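Local coordinates for sugar ABC transporter, sugar-binding protein (Streptococcus pneumoniae, PDB 2HEU) that probably captures sugars outside the cell and delivers them to an ABC transporter, as a solute-binding protein caught here without ligand, at residues A[24-29]-A[74-79]; A[39-44]-A[309-314]; A[119-124]-A[295-300]; A[287-292]-A[359-364]. All coordinates share one frame; numbering follows the deposited sequence. Where two conformers were deposited one is given.

From the N terminus, strand 19-24 runs into residues 24-29, and contact 1 closes the first loop where the chain returns along strand 74-76. Contact 2 opens from helix 31-44 inside that loop and closes only at helix 305-315, so contacts 1 and 2 cross. Contact 3 nests within contact 2, pairing residues 119-124 with strand 295-298, which also lies against strand 74-76; contacts 1 and 3 thus share one mixed sheet, and Phe311 of contact 2 meets Trp296 of contact 3 on it. Contact 4 joins residues 287-292, just before that strand, to 359-364, crossing contacts 2 and 3; Gly292 O touches Tyr78 of contact 1.

Contact 1: A[24-29]-A[74-79]; sequences FNQKKE and VVNIYP
Phe24 and Val75 pair in parallel register in the mixed sheet of this solute-binding protein, their CA atoms 4.9 Å apart. Phe24 N donates to Val74 O at 2.9 Å, and Asn76 N returns a bond to Phe24 O, beyond which the backbone pairing between these two segments ends. On the face shared by Phe24 and Val75, the phenyl ring brings CD2 near Val75 CG1 and packs further on Leu62 of helix 58-67. Beyond the paired residues, Asn25 makes an Asx turn: its OD1 receives Lys27 N from above the carbonyl plane, at 3.1 Å. Lys27 NZ leads away, to salt bridges with Asp293 and, in the conformer modelled here, with Glu29. Gln26, the residue between, continues the cross-strand bonding with its side chain. The Tyr78 ring passes it at a slant, its OH 3.4 Å from Gln26 CB and its plane turned 50° from the amide. With CG anti to the carbonyl carbon (chi1 -62°) and the chain extended beyond it, Gln26 brings NE2 to Asn76 O, donating at 2.8 Å with an N-H...O angle of 164°, the acceptor lying close to the amide plane.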
# COMPACT_ATOMS: atom_id res chain seq x y z
N PHE A 24 18.51 -4.43 -7.66
CA PHE A 24 17.84 -5.58 -6.99
C PHE A 24 16.33 -5.28 -6.94
O PHE A 24 15.89 -4.44 -6.17
CB PHE A 24 18.42 -5.77 -5.59
CG PHE A 24 17.91 -6.96 -4.87
CD1 PHE A 24 18.54 -8.22 -4.98
CD2 PHE A 24 16.78 -6.88 -4.04
CE1 PHE A 24 18.08 -9.35 -4.25
CE2 PHE A 24 16.36 -7.98 -3.35
CZ PHE A 24 17.00 -9.18 -3.47
N ASN A 25 15.59 -5.92 -7.83
CA ASN A 25 14.17 -5.63 -7.99
C ASN A 25 13.32 -6.50 -7.09
O ASN A 25 13.59 -7.70 -6.93
CB ASN A 25 13.83 -5.96 -9.44
CG ASN A 25 12.41 -5.54 -9.78
OD1 ASN A 25 11.94 -4.45 -9.43
ND2 ASN A 25 11.74 -6.35 -10.58
N GLN A 26 12.23 -5.95 -6.59
CA GLN A 26 11.20 -6.74 -5.90
C GLN A 26 9.85 -6.68 -6.68
O GLN A 26 8.94 -7.43 -6.34
CB GLN A 26 10.99 -6.40 -4.45
CG GLN A 26 12.27 -6.66 -3.65
CD GLN A 26 12.05 -6.71 -2.20
OE1 GLN A 26 11.30 -7.64 -1.71
NE2 GLN A 26 12.68 -5.85 -1.46
N LYS A 27 9.72 -5.88 -7.74
CA LYS A 27 8.44 -5.82 -8.43
C LYS A 27 8.52 -6.75 -9.63
O LYS A 27 8.71 -6.35 -10.79
CB LYS A 27 8.20 -4.39 -8.83
CG LYS A 27 6.83 -4.12 -9.38
CD LYS A 27 5.70 -3.95 -8.36
CE LYS A 27 4.35 -3.76 -9.01
NZ LYS A 27 3.31 -3.77 -7.97
N LYS A 28 8.48 -8.05 -9.34
CA LYS A 28 8.75 -9.09 -10.33
C LYS A 28 7.82 -8.93 -11.46
O LYS A 28 8.22 -9.16 -12.61
CB LYS A 28 8.49 -10.46 -9.77
CG LYS A 28 9.43 -10.79 -8.76
CD LYS A 28 9.31 -12.22 -8.20
CE LYS A 28 10.62 -12.67 -7.61
NZ LYS A 28 11.19 -11.80 -6.65
N GLU A 29 6.60 -8.67 -11.17
CA GLU A 29 5.62 -8.56 -12.21
C GLU A 29 5.87 -7.49 -13.28
O GLU A 29 5.40 -7.64 -14.39
CB GLU A 29 4.27 -8.46 -11.56
CG GLU A 29 4.03 -7.26 -10.69
CD GLU A 29 5.09 -6.98 -9.56
OE1 GLU A 29 5.34 -7.80 -8.62
OE2 GLU A 29 5.66 -5.88 -9.64
N VAL A 74 21.71 -0.55 -6.28
CA VAL A 74 20.40 0.08 -6.19
C VAL A 74 19.45 -0.99 -5.75
O VAL A 74 19.41 -2.07 -6.32
CB VAL A 74 19.96 0.70 -7.52
CG1 VAL A 74 18.60 1.41 -7.35
CG2 VAL A 74 21.00 1.75 -8.02
N VAL A 75 18.67 -0.70 -4.69
CA VAL A 75 17.79 -1.69 -4.08
C VAL A 75 16.37 -1.21 -4.08
O VAL A 75 16.06 -0.14 -3.57
CB VAL A 75 18.23 -1.92 -2.59
CG1 VAL A 75 17.36 -2.97 -1.93
CG2 VAL A 75 19.71 -2.37 -2.55
N ASN A 76 15.49 -2.06 -4.60
CA ASN A 76 14.02 -1.85 -4.38
C ASN A 76 13.76 -2.39 -2.95
O ASN A 76 13.85 -3.60 -2.74
CB ASN A 76 13.25 -2.58 -5.44
CG ASN A 76 11.75 -2.51 -5.34
OD1 ASN A 76 11.16 -1.61 -4.61
ND2 ASN A 76 11.12 -3.35 -6.00
N ILE A 77 13.44 -1.50 -2.04
CA ILE A 77 13.15 -1.85 -0.64
C ILE A 77 11.94 -1.04 -0.25
O ILE A 77 11.84 0.15 -0.59
CB ILE A 77 14.40 -1.59 0.26
CG1 ILE A 77 14.06 -2.01 1.69
CG2 ILE A 77 14.90 -0.17 0.18
CD1 ILE A 77 15.33 -1.94 2.63
N TYR A 78 11.01 -1.66 0.45
CA TYR A 78 9.77 -0.99 0.78
C TYR A 78 10.04 -0.09 1.97
O TYR A 78 10.54 -0.51 3.02
CB TYR A 78 8.69 -2.04 1.06
CG TYR A 78 8.45 -2.95 -0.07
CD1 TYR A 78 8.02 -2.45 -1.31
CD2 TYR A 78 8.69 -4.30 -0.02
CE1 TYR A 78 7.86 -3.23 -2.40
CE2 TYR A 78 8.47 -5.16 -1.10
CZ TYR A 78 8.10 -4.63 -2.32
OH TYR A 78 7.90 -5.42 -3.38
N PRO A 79 9.75 1.22 1.83
CA PRO A 79 10.31 2.19 2.76
C PRO A 79 9.64 2.19 4.11
O PRO A 79 10.23 2.76 5.07
CB PRO A 79 10.22 3.52 2.02
CG PRO A 79 9.05 3.34 1.11
CD PRO A 79 9.13 1.86 0.63

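Contact 2: A[39-44]-A[309-314]; sequences RDFEKE and NAFVEY
Phe41 is the centre of the contact, meeting Phe311 and Tyr314 in an aromatic cluster. Phe311 turns its edge to one face of Phe41, CD1 lying 3.8 Å from Phe41 CD2, with the planes at 78°. Phe41 in turn presents its own edge to the face of Tyr314: CD1 comes to 3.7 Å from Tyr314 CG, and Phe41 CB adds a CH-pi contact over the same ring. Beyond these rings, Phe41 CZ reaches Ala310 CB at 4.1 Å. The Phe41 ring is carried across to helix 309-314 because its CG is anti to the backbone N (chi1 174°). At the far end of Tyr314, the hydroxyl touches Asp40 CB at 3.2 Å and is gripped by two waters. One donates to Asp40 OD2; the other lies 2.7 Å from Tyr314 OH, in the ring plane, and donates to Glu44 OE1. The carboxylates have partners of their own, Lys323 for Asp40 and Arg317 for Glu44, which probably temper the negative charge gathered beside the phenol. Further in, Phe41 and Phe311 both rest on Val50 of strand 48-53, and Phe311 meets Trp296 ring to ring. The axes of segments 39-44 and 309-314 approach to 10.9 Å at 120°; their helices pack against the mixed sheet, an arrangement characteristic of the alpha/beta lobes of periplasmic-type binding proteins.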
# COMPACT_ATOMS: atom_id res chain seq x y z
N ARG A 39 17.23 -0.72 -20.66
CA ARG A 39 17.87 -0.56 -21.98
C ARG A 39 17.80 0.84 -22.49
O ARG A 39 18.77 1.29 -23.11
CB ARG A 39 17.29 -1.58 -22.93
CG ARG A 39 17.77 -2.99 -22.70
CD ARG A 39 17.45 -4.03 -23.74
NE ARG A 39 16.05 -4.28 -23.76
CZ ARG A 39 15.46 -5.22 -22.99
NH1 ARG A 39 16.13 -6.06 -22.19
NH2 ARG A 39 14.19 -5.38 -23.08
N ASP A 40 16.73 1.57 -22.24
CA ASP A 40 16.71 2.97 -22.59
C ASP A 40 17.83 3.75 -21.87
O ASP A 40 18.54 4.59 -22.48
CB ASP A 40 15.37 3.62 -22.24
CG ASP A 40 14.17 3.04 -23.00
OD1 ASP A 40 14.34 2.42 -24.07
OD2 ASP A 40 13.04 3.26 -22.51
N PHE A 41 18.03 3.46 -20.59
CA PHE A 41 19.10 4.11 -19.78
C PHE A 41 20.44 3.80 -20.38
O PHE A 41 21.34 4.64 -20.49
CB PHE A 41 18.96 3.63 -18.35
CG PHE A 41 20.08 4.10 -17.48
CD1 PHE A 41 20.13 5.33 -16.96
CD2 PHE A 41 21.10 3.20 -17.15
CE1 PHE A 41 21.15 5.76 -16.15
CE2 PHE A 41 22.10 3.61 -16.27
CZ PHE A 41 22.17 4.87 -15.78
N GLU A 42 20.64 2.50 -20.72
CA GLU A 42 21.92 2.04 -21.32
C GLU A 42 22.19 2.64 -22.65
O GLU A 42 23.35 2.86 -23.02
CB GLU A 42 21.88 0.57 -21.39
CG GLU A 42 22.02 -0.18 -20.04
CD GLU A 42 21.87 -1.66 -20.08
OE1 GLU A 42 21.30 -2.23 -21.05
OE2 GLU A 42 22.30 -2.35 -19.14
N LYS A 43 21.18 2.92 -23.45
CA LYS A 43 21.38 3.59 -24.73
C LYS A 43 21.84 5.03 -24.54
O LYS A 43 22.70 5.53 -25.26
CB LYS A 43 20.12 3.50 -25.58
CG LYS A 43 20.25 4.29 -26.84
CD LYS A 43 18.94 4.47 -27.66
CE LYS A 43 18.46 3.15 -28.19
NZ LYS A 43 17.55 3.20 -29.36
N GLU A 44 21.30 5.71 -23.50
CA GLU A 44 21.71 7.07 -23.15
C GLU A 44 23.13 7.08 -22.58
O GLU A 44 23.81 8.09 -22.67
CB GLU A 44 20.68 7.70 -22.24
CG GLU A 44 20.99 9.10 -21.82
CD GLU A 44 19.70 9.82 -21.37
OE1 GLU A 44 18.67 9.82 -22.08
OE2 GLU A 44 19.78 10.41 -20.35
N ASN A 309 23.47 6.66 -8.81
CA ASN A 309 22.67 7.84 -8.73
C ASN A 309 22.06 8.20 -10.09
O ASN A 309 20.93 8.64 -10.17
CB ASN A 309 23.44 9.04 -8.15
CG ASN A 309 23.47 8.98 -6.64
OD1 ASN A 309 24.45 8.44 -6.04
ND2 ASN A 309 22.48 9.46 -5.99
N ALA A 310 22.80 7.99 -11.18
CA ALA A 310 22.26 8.29 -12.50
C ALA A 310 21.10 7.36 -12.77
O ALA A 310 20.14 7.82 -13.46
CB ALA A 310 23.36 8.11 -13.58
N PHE A 311 21.18 6.12 -12.38
CA PHE A 311 20.03 5.24 -12.63
C PHE A 311 18.77 5.67 -11.88
O PHE A 311 17.66 5.68 -12.42
CB PHE A 311 20.45 3.77 -12.30
CG PHE A 311 19.44 2.72 -12.64
CD1 PHE A 311 19.13 2.49 -13.95
CD2 PHE A 311 18.80 2.01 -11.68
CE1 PHE A 311 18.27 1.49 -14.31
CE2 PHE A 311 17.87 1.06 -12.07
CZ PHE A 311 17.61 0.78 -13.37
N VAL A 312 18.97 6.03 -10.60
CA VAL A 312 17.85 6.53 -9.80
C VAL A 312 17.29 7.84 -10.43
O VAL A 312 16.07 7.99 -10.60
CB VAL A 312 18.26 6.74 -8.38
CG1 VAL A 312 17.12 7.36 -7.54
CG2 VAL A 312 18.69 5.39 -7.73
N GLU A 313 18.19 8.76 -10.81
CA GLU A 313 17.74 10.01 -11.40
C GLU A 313 16.93 9.75 -12.66
O GLU A 313 15.93 10.42 -12.89
CB GLU A 313 18.95 10.91 -11.68
CG GLU A 313 18.53 12.26 -12.21
CD GLU A 313 18.44 12.38 -13.69
OE1 GLU A 313 19.37 11.89 -14.38
OE2 GLU A 313 17.53 13.08 -14.16
N TYR A 314 17.37 8.84 -13.50
CA TYR A 314 16.71 8.58 -14.72
C TYR A 314 15.23 8.21 -14.47
O TYR A 314 14.34 8.72 -15.18
CB TYR A 314 17.42 7.38 -15.48
CG TYR A 314 16.93 7.14 -16.83
CD1 TYR A 314 16.25 6.01 -17.19
CD2 TYR A 314 17.20 8.04 -17.86
CE1 TYR A 314 15.85 5.76 -18.44
CE2 TYR A 314 16.81 7.80 -19.17
CZ TYR A 314 16.12 6.68 -19.45
OH TYR A 314 15.64 6.42 -20.71
O HOH W 1 12.95 5.40 -20.74
O HOH W 2 16.55 8.13 -22.63

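Contact 3: A[119-124]-A[295-300]; sequences VYNVPF and AWSISA
Residues 122-123 run antiparallel to strand 295-298, with Val122 and Trp296 as a hydrogen-bonded pair and Pro123 and Ala295 as the adjoining non-hydrogen-bonded pair. Val122 N donates to Trp296 O at 2.8 Å, and Trp296 N answers to Val122 O at 3.0 Å. The proline has no N-H to give, but at its position the register calls for none across this pair. On the face carrying Val122 and Trp296, Phe124 makes a T-shaped stack: CE2 comes down on the indole, 3.5 Å from Trp296 CD2, with the planes at 65°. Val122 CG1 lies over a face of the same phenyl ring. Met315 of helix 305-315 touches both Phe124 and Trp296. Next to Tyr120 and Asn121, Ser297 OG links two groups, donating to Tyr120 O at 2.7 Å while accepting from Asn121 ND2 at 3.0 Å. The serine hydroxyl is placed there by a chi1 of -63°, which sets OG anti to its carbonyl carbon. Asn121 OD1 faces Ala295 CB instead, at 3.3 Å, and finds no polar partner although it is buried. A water lies between Tyr120 O and Ile298 N, accepting from the latter at 2.9 Å. Strand 122-123 is the outermost strand here, joined to an antiparallel neighbour beside parallel strands, an edge of the mixed sheet in the alpha/beta lobe of a solute-binding protein.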
# COMPACT_ATOMS: atom_id res chain seq x y z
N VAL A 119 16.40 11.46 4.23
CA VAL A 119 15.74 10.61 3.30
C VAL A 119 16.71 9.64 2.66
O VAL A 119 17.73 10.02 2.10
CB VAL A 119 15.03 11.47 2.19
CG1 VAL A 119 14.51 10.61 1.06
CG2 VAL A 119 13.96 12.32 2.81
N TYR A 120 16.35 8.34 2.69
CA TYR A 120 17.13 7.29 2.16
C TYR A 120 16.49 6.51 1.05
O TYR A 120 17.08 5.48 0.63
CB TYR A 120 17.53 6.31 3.32
CG TYR A 120 18.40 6.92 4.40
CD1 TYR A 120 19.79 7.00 4.23
CD2 TYR A 120 17.86 7.48 5.52
CE1 TYR A 120 20.64 7.54 5.18
CE2 TYR A 120 18.68 8.04 6.46
CZ TYR A 120 20.06 8.12 6.28
OH TYR A 120 20.88 8.64 7.25
N ASN A 121 15.31 6.90 0.59
CA ASN A 121 14.59 6.09 -0.36
C ASN A 121 13.78 7.01 -1.23
O ASN A 121 13.18 7.99 -0.70
CB ASN A 121 13.71 5.07 0.38
CG ASN A 121 12.90 4.18 -0.47
OD1 ASN A 121 11.84 4.53 -0.93
ND2 ASN A 121 13.43 2.94 -0.67
N VAL A 122 13.71 6.76 -2.52
CA VAL A 122 12.84 7.47 -3.47
C VAL A 122 11.59 6.63 -3.71
O VAL A 122 11.68 5.55 -4.35
CB VAL A 122 13.53 7.71 -4.84
CG1 VAL A 122 12.65 8.46 -5.73
CG2 VAL A 122 14.89 8.45 -4.59
N PRO A 123 10.45 7.04 -3.16
CA PRO A 123 9.22 6.28 -3.47
C PRO A 123 8.69 6.81 -4.80
O PRO A 123 8.23 7.95 -4.87
CB PRO A 123 8.29 6.51 -2.23
CG PRO A 123 9.13 7.42 -1.27
CD PRO A 123 10.17 8.06 -2.12
N PHE A 124 8.84 6.04 -5.86
CA PHE A 124 8.29 6.38 -7.18
C PHE A 124 6.82 6.12 -7.21
O PHE A 124 6.08 6.91 -7.83
CB PHE A 124 8.97 5.54 -8.28
CG PHE A 124 10.44 5.77 -8.40
CD1 PHE A 124 10.91 6.78 -9.17
CD2 PHE A 124 11.38 5.00 -7.70
CE1 PHE A 124 12.26 7.01 -9.32
CE2 PHE A 124 12.71 5.23 -7.82
CZ PHE A 124 13.15 6.23 -8.62
N ALA A 295 10.28 1.66 -5.16
CA ALA A 295 10.86 2.53 -4.12
C ALA A 295 12.29 2.07 -4.00
O ALA A 295 12.55 0.93 -3.70
CB ALA A 295 10.11 2.43 -2.82
N TRP A 296 13.23 3.01 -4.26
CA TRP A 296 14.65 2.65 -4.39
C TRP A 296 15.53 3.38 -3.43
O TRP A 296 15.38 4.58 -3.16
CB TRP A 296 15.18 2.92 -5.80
CG TRP A 296 14.56 2.18 -6.93
CD1 TRP A 296 13.65 1.14 -6.84
CD2 TRP A 296 14.72 2.39 -8.33
NE1 TRP A 296 13.29 0.72 -8.08
CE2 TRP A 296 13.97 1.45 -9.04
CE3 TRP A 296 15.53 3.29 -9.05
CZ2 TRP A 296 13.94 1.37 -10.44
CZ3 TRP A 296 15.51 3.20 -10.42
CH2 TRP A 296 14.73 2.27 -11.10
N SER A 297 16.53 2.63 -2.95
CA SER A 297 17.64 3.14 -2.13
C SER A 297 18.99 2.78 -2.80
O SER A 297 19.01 1.87 -3.65
CB SER A 297 17.56 2.53 -0.73
OG SER A 297 16.38 2.93 -0.05
N ILE A 298 20.02 3.50 -2.44
CA ILE A 298 21.35 3.29 -3.03
C ILE A 298 22.27 2.83 -1.95
O ILE A 298 22.31 3.39 -0.86
CB ILE A 298 21.87 4.59 -3.66
CG1 ILE A 298 20.92 5.12 -4.74
CG2 ILE A 298 23.29 4.38 -4.21
CD1 ILE A 298 21.38 6.45 -5.31
N SER A 299 23.06 1.77 -2.22
CA SER A 299 24.07 1.38 -1.23
C SER A 299 25.04 2.52 -0.93
O SER A 299 25.62 3.13 -1.82
CB SER A 299 24.88 0.21 -1.81
OG SER A 299 25.93 -0.11 -0.91
N ALA A 300 25.31 2.71 0.37
CA ALA A 300 26.32 3.63 0.83
C ALA A 300 27.74 3.22 0.52
O ALA A 300 28.66 4.00 0.65
CB ALA A 300 26.23 3.83 2.31
O HOH W 3 19.68 5.43 -0.37

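Contact 4: A[287-292]-A[359-364]; sequences LTVGAG and LVWLQQ
A two-stranded parallel sheet pairs strand 288-290 with strand 358-360, and the chain runs on from strand 288-290 through Gly292 to strand 295-298 in the mixed sheet, probably one of the crossings between the two lobes. Val289 and Leu359 are in register, and Leu359 bonds to the residues on either side of Val289: its N to Thr288 O at 2.8 Å, and Gly290 N to its O at 2.9 Å. Trp361 N to Gly290 O is a weak third. At the start, Leu287 CD2 touches Leu359 CD1 at 3.9 Å, beside helix 178-189. The indole of Trp361 then spreads over residues 289 and 290. Val289 CG1, set between its backbone N and carbonyl carbon (chi1 61°), lies over the six-membered ring, 4.1 Å from its centroid, while Val289 CG2 reaches Trp361 CA. Gly290 CA lies 3.7 Å from the centroid of the five-membered ring, a second CH-pi contact on the same face. Asn127 OD1 fixes the rotation of the indole by accepting from Trp361 NE1, and it also receives Ala291 N, so one amide oxygen serves both segments. Just beyond, at the edge of the indole and near its plane, Ala291 CB meets Trp361 CD1 at 3.6 Å.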
# COMPACT_ATOMS: atom_id res chain seq x y z
N LEU A 287 -10.19 8.79 4.06
CA LEU A 287 -8.76 8.56 4.06
C LEU A 287 -8.45 7.31 3.23
O LEU A 287 -9.31 6.45 3.05
CB LEU A 287 -8.26 8.33 5.48
CG LEU A 287 -8.37 9.48 6.44
CD1 LEU A 287 -7.99 9.10 7.85
CD2 LEU A 287 -7.49 10.71 5.99
N THR A 288 -7.21 7.22 2.78
CA THR A 288 -6.66 5.97 2.27
C THR A 288 -5.33 5.70 2.98
O THR A 288 -4.84 6.54 3.73
CB THR A 288 -6.59 5.98 0.73
OG1 THR A 288 -6.24 4.66 0.29
CG2 THR A 288 -5.58 6.94 0.18
N VAL A 289 -4.81 4.51 2.75
CA VAL A 289 -3.57 4.06 3.38
C VAL A 289 -2.79 3.26 2.35
O VAL A 289 -3.37 2.62 1.50
CB VAL A 289 -3.88 3.19 4.65
CG1 VAL A 289 -4.68 1.95 4.34
CG2 VAL A 289 -2.60 2.88 5.41
N GLY A 290 -1.47 3.37 2.43
CA GLY A 290 -0.61 2.63 1.55
C GLY A 290 0.81 3.03 1.78
O GLY A 290 1.13 3.82 2.70
N ALA A 291 1.76 2.51 0.97
CA ALA A 291 3.17 2.90 1.11
C ALA A 291 3.87 2.67 -0.19
O ALA A 291 3.40 2.05 -1.09
CB ALA A 291 3.85 2.14 2.25
N GLY A 292 5.12 3.12 -0.24
CA GLY A 292 5.97 2.97 -1.43
C GLY A 292 6.05 1.54 -1.89
O GLY A 292 6.20 0.62 -1.08
N LEU A 359 -2.39 7.90 4.12
CA LEU A 359 -1.59 7.54 5.27
C LEU A 359 -0.57 6.50 4.91
O LEU A 359 -0.82 5.69 4.06
CB LEU A 359 -2.55 6.96 6.27
CG LEU A 359 -3.25 7.95 7.16
CD1 LEU A 359 -4.01 9.03 6.43
CD2 LEU A 359 -4.15 7.24 8.12
N VAL A 360 0.58 6.47 5.61
CA VAL A 360 1.48 5.32 5.51
C VAL A 360 0.87 4.22 6.41
O VAL A 360 0.39 4.46 7.52
CB VAL A 360 2.88 5.66 5.96
CG1 VAL A 360 3.78 4.44 5.89
CG2 VAL A 360 3.47 6.79 5.08
N TRP A 361 0.94 2.97 5.93
CA TRP A 361 0.52 1.79 6.67
C TRP A 361 0.98 1.94 8.13
O TRP A 361 2.15 2.24 8.43
CB TRP A 361 1.18 0.54 6.08
CG TRP A 361 0.62 0.12 4.77
CD1 TRP A 361 1.23 0.12 3.55
CD2 TRP A 361 -0.67 -0.45 4.52
NE1 TRP A 361 0.41 -0.36 2.57
CE2 TRP A 361 -0.78 -0.71 3.14
CE3 TRP A 361 -1.73 -0.80 5.36
CZ2 TRP A 361 -1.97 -1.27 2.60
CZ3 TRP A 361 -2.84 -1.39 4.86
CH2 TRP A 361 -2.98 -1.58 3.50
N LEU A 362 0.07 1.62 9.08
CA LEU A 362 0.38 1.79 10.47
C LEU A 362 1.51 0.89 10.98
O LEU A 362 2.20 1.23 11.90
CB LEU A 362 -0.87 1.60 11.33
CG LEU A 362 -2.01 2.56 11.06
CD1 LEU A 362 -3.19 2.22 12.00
CD2 LEU A 362 -1.62 4.00 11.23
N GLN A 363 1.64 -0.25 10.29
CA GLN A 363 2.69 -1.25 10.70
C GLN A 363 4.09 -0.72 10.40
O GLN A 363 5.04 -1.39 10.80
CB GLN A 363 2.44 -2.63 10.11
CG GLN A 363 2.66 -2.77 8.63
CD GLN A 363 1.46 -2.53 7.78
OE1 GLN A 363 0.49 -1.92 8.25
NE2 GLN A 363 1.47 -2.89 6.51
N GLN A 364 4.24 0.44 9.78
CA GLN A 364 5.54 1.15 9.80
C GLN A 364 6.14 1.12 11.19
O GLN A 364 7.34 1.10 11.33
CB GLN A 364 5.30 2.57 9.27
CG GLN A 364 6.58 3.42 9.18
CD GLN A 364 6.37 4.78 8.61
OE1 GLN A 364 7.31 5.27 7.86
NE2 GLN A 364 5.24 5.36 8.75